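Local coordinates for protein p-nitrophenyl phosphatase (Pho2) (Archaeoglobus fulgidus, PDB 3QGM) that probably hydrolyses phosphate monoesters as a metal-dependent phosphatase of the haloacid dehalogenase superfamily, and binds a calcium ion, at residues Pro188-Val191 and Ile192-Ala196; Ile112-Tyr115 and Asp116-Glu119. One frame throughout, in Å; residues are numbered along the deposited sequence.

Interaction 1 of 2, residues Pro188-Val191 and Ile192-Ala196; sequences PSEV and IMREA
R194 N donates to E190 O over 2.8 Å along an almost straight N-H line of 165°, and E195 N reaches V191 O in the next, longer bond of the same i to i+4 kind; together these backbone bonds close the first turn of helix 190-200. Ahead of them, S189 is the N-cap: its OG accepts from V191 N at 3.2 Å, a suitable job for a small side chain with a hydroxyl. That OG swings anti to the residue's own nitrogen (chi1 -178°), within reach of V191 N, and also bonds to V184 O.

Between side chains the contacts are looser. E190 and R194, one turn apart, lie alongside each other and point the same way, with CB of E190 3.8 Å from NE of R194. Their charged ends stop short of a salt bridge, OE2 of E190 being 4.8 Å from NH1 of R194, so any mutual attraction is probably modest. E195 has a firmer partner, R86, in a salt bridge.

Two side chains rest against carbonyl oxygens of the preceding turn: CG of R194 lies 3.2 Å from E190 O, and CG of selenomethionine M193 comes within 3.4 Å of S189 O. The M193 chain, bent at both later torsions, goes on to I224 of helix 214-224, while I192 makes apolar contacts with V46 and L74 through its branched, buried side chain. This is a serine-capped helix start, following a cis-proline, P188, and packed on the parallel sheet of a HAD-type Rossmann-like core.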
# COMPACT_ATOMS: atom_id res chain seq x y z
N PRO A 188 13.23 -0.85 13.90
CA PRO A 188 14.55 -1.31 14.42
C PRO A 188 15.80 -0.88 13.63
O PRO A 188 16.92 -1.37 13.91
CB PRO A 188 14.41 -2.83 14.41
CG PRO A 188 13.52 -3.10 13.22
CD PRO A 188 12.51 -1.95 13.23
N SER A 189 15.64 0.05 12.70
CA SER A 189 16.79 0.50 11.95
C SER A 189 17.98 0.94 12.84
O SER A 189 17.79 1.49 13.93
CB SER A 189 16.43 1.63 11.05
OG SER A 189 17.56 2.01 10.32
N GLU A 190 19.20 0.68 12.36
CA GLU A 190 20.42 1.08 13.08
C GLU A 190 20.63 2.56 12.98
O GLU A 190 21.35 3.15 13.78
CB GLU A 190 21.67 0.38 12.49
CG GLU A 190 21.71 -1.09 12.79
CD GLU A 190 21.38 -1.97 11.58
OE1 GLU A 190 20.39 -1.66 10.85
OE2 GLU A 190 22.10 -2.99 11.38
N VAL A 191 20.01 3.19 11.99
CA VAL A 191 20.13 4.63 11.85
C VAL A 191 19.75 5.39 13.15
O VAL A 191 20.60 6.10 13.69
CB VAL A 191 19.36 5.14 10.60
CG1 VAL A 191 19.51 6.60 10.49
CG2 VAL A 191 19.92 4.45 9.32
N ILE A 192 18.52 5.26 13.66
CA ILE A 192 18.16 6.00 14.90
C ILE A 192 18.99 5.50 16.11
O ILE A 192 19.44 6.32 16.96
CB ILE A 192 16.64 5.99 15.17
CG1 ILE A 192 16.28 7.01 16.25
CG2 ILE A 192 16.17 4.59 15.52
CD1 ILE A 192 14.79 7.32 16.30
N MSE A 193 19.29 4.21 16.12
CA MSE A 193 20.03 3.60 17.21
C MSE A 193 21.51 4.09 17.34
O MSE A 193 21.98 4.37 18.45
CB MSE A 193 19.93 2.06 17.09
CG MSE A 193 18.46 1.59 17.22
SE MSE A 193 17.47 2.18 18.83
CE MSE A 193 18.28 1.06 20.22
N ARG A 194 22.20 4.22 16.21
CA ARG A 194 23.55 4.72 16.21
C ARG A 194 23.54 6.21 16.55
O ARG A 194 24.47 6.71 17.19
CB ARG A 194 24.28 4.41 14.89
CG ARG A 194 24.40 2.88 14.71
CD ARG A 194 25.41 2.37 13.65
NE ARG A 194 25.32 0.90 13.52
CZ ARG A 194 25.76 0.02 14.43
NH1 ARG A 194 25.58 -1.28 14.22
NH2 ARG A 194 26.38 0.42 15.56
N GLU A 195 22.46 6.92 16.19
CA GLU A 195 22.38 8.32 16.59
C GLU A 195 22.27 8.40 18.11
O GLU A 195 22.88 9.29 18.73
CB GLU A 195 21.25 9.09 15.92
CG GLU A 195 21.09 10.55 16.39
CD GLU A 195 22.24 11.47 15.95
OE1 GLU A 195 23.15 11.01 15.23
OE2 GLU A 195 22.24 12.65 16.34
N ALA A 196 21.50 7.49 18.71
CA ALA A 196 21.27 7.52 20.15
C ALA A 196 22.55 7.21 20.94
O ALA A 196 22.84 7.86 21.95
CB ALA A 196 20.15 6.56 20.56

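Interaction 2 of 2, residues Ile112-Tyr115 and Asp116-Glu119; sequences IVDY and DEAE
Two backbone N-H groups grip D114 O: that of E117 at 3.0 Å, and that of A118 at 3.2 Å in a weak, more bent bond. The E117 donor stands well above the carbonyl plane, 56° out of it. D114 N in turn makes a weak bond to the carboxylate of E117, OE1 lying 3.4 Å away, so the glutamate reaches back across the turn. This brings acids together: the D114 and E117 carboxylates lie side by side in nearly parallel planes, with OD2 of D114 3.9 Å from OE1 of E117, a closeness likely to raise the affinity of one of them for a proton.

Residues 114-117 form a type I beta turn, Y115 and D116 at its corners, in the helix-free link between strands 111-112 and 120-123, which flank strand 92-95 in the smaller parallel sheet. Y115 CG sits between its backbone N and carbonyl carbon (chi1 72°), and CB of D116 comes over one ring face, toward the rim, 4.0 Å above the plane. The phenol OH bonds to R139, and the side chain touches F94 of strand 92-95. Replacing the tyrosine by an alanine is likely to leave R139 without this hydroxyl and D116 CB without the ring it covers. V113 CG2 meets A118 CB at 4.1 Å, two small apolar groups next to strand 92-95, where V113 touches K92 and A118 touches F94.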
# COMPACT_ATOMS: atom_id res chain seq x y z
N ILE A 112 11.16 22.84 1.85
CA ILE A 112 10.00 22.08 1.46
C ILE A 112 9.53 22.49 0.08
O ILE A 112 9.15 23.65 -0.14
CB ILE A 112 8.83 22.21 2.45
CG1 ILE A 112 9.28 21.98 3.90
CG2 ILE A 112 7.68 21.21 2.10
CD1 ILE A 112 9.81 20.60 4.15
N VAL A 113 9.54 21.56 -0.87
CA VAL A 113 9.18 21.90 -2.23
C VAL A 113 8.14 20.93 -2.80
O VAL A 113 7.72 19.95 -2.15
CB VAL A 113 10.45 21.93 -3.13
CG1 VAL A 113 11.42 23.01 -2.59
CG2 VAL A 113 11.14 20.55 -3.16
N ASP A 114 7.73 21.19 -4.04
CA ASP A 114 6.78 20.33 -4.72
C ASP A 114 7.46 19.02 -5.05
O ASP A 114 8.68 18.95 -5.10
CB ASP A 114 6.29 21.00 -6.01
CG ASP A 114 5.62 22.32 -5.78
OD1 ASP A 114 5.20 22.58 -4.63
OD2 ASP A 114 5.51 23.11 -6.73
N TYR A 115 6.66 17.98 -5.26
CA TYR A 115 7.15 16.63 -5.48
C TYR A 115 8.08 16.53 -6.69
O TYR A 115 9.02 15.75 -6.66
CB TYR A 115 5.98 15.63 -5.63
CG TYR A 115 5.21 15.73 -6.95
CD1 TYR A 115 4.10 16.58 -7.09
CD2 TYR A 115 5.61 15.02 -8.06
CE1 TYR A 115 3.39 16.66 -8.32
CE2 TYR A 115 4.93 15.11 -9.26
CZ TYR A 115 3.83 15.92 -9.39
OH TYR A 115 3.21 15.97 -10.60
N ASP A 116 7.86 17.35 -7.71
CA ASP A 116 8.67 17.34 -8.93
C ASP A 116 9.94 18.16 -8.83
O ASP A 116 10.74 18.14 -9.74
CB ASP A 116 7.83 17.80 -10.16
CG ASP A 116 7.12 19.18 -9.94
OD1 ASP A 116 7.30 19.77 -8.86
OD2 ASP A 116 6.39 19.66 -10.84
N GLU A 117 10.14 18.88 -7.73
CA GLU A 117 11.38 19.64 -7.53
C GLU A 117 12.25 18.97 -6.48
O GLU A 117 13.42 19.28 -6.38
CB GLU A 117 11.07 21.07 -7.04
CG GLU A 117 10.32 21.94 -8.07
CD GLU A 117 9.60 23.17 -7.46
OE1 GLU A 117 9.36 23.25 -6.21
OE2 GLU A 117 9.25 24.06 -8.26
N ALA A 118 11.67 18.07 -5.68
CA ALA A 118 12.38 17.48 -4.55
C ALA A 118 13.62 16.71 -4.94
O ALA A 118 13.60 16.02 -5.95
CB ALA A 118 11.43 16.54 -3.78
N GLU A 119 14.67 16.80 -4.13
CA GLU A 119 15.77 15.84 -4.17
C GLU A 119 15.55 14.66 -3.22
O GLU A 119 16.17 13.63 -3.37
CB GLU A 119 17.10 16.49 -3.76
CG GLU A 119 17.23 17.96 -4.09
CD GLU A 119 18.38 18.59 -3.30
OE1 GLU A 119 19.41 17.88 -3.18
OE2 GLU A 119 18.23 19.73 -2.78

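How the interactions relate
The two contacts come from different parts of the chain and do not touch: their centres are 27 Å apart and their nearest atoms about 16 Å. Interaction 1 is near the middle of the molecule, about 9 Å from the chain centre, on the helix beside the larger parallel sheet that bears the calcium site of D14, D16 and D212. The M193 side chain is about 11 Å from the ion, so this helix start lies near the site but outside the metal's coordination shell. Interaction 2 lies about 25 Å from the chain centre, at the surface of the smaller sheet, consistent with the cap domain of such phosphatases, and away from the metal site.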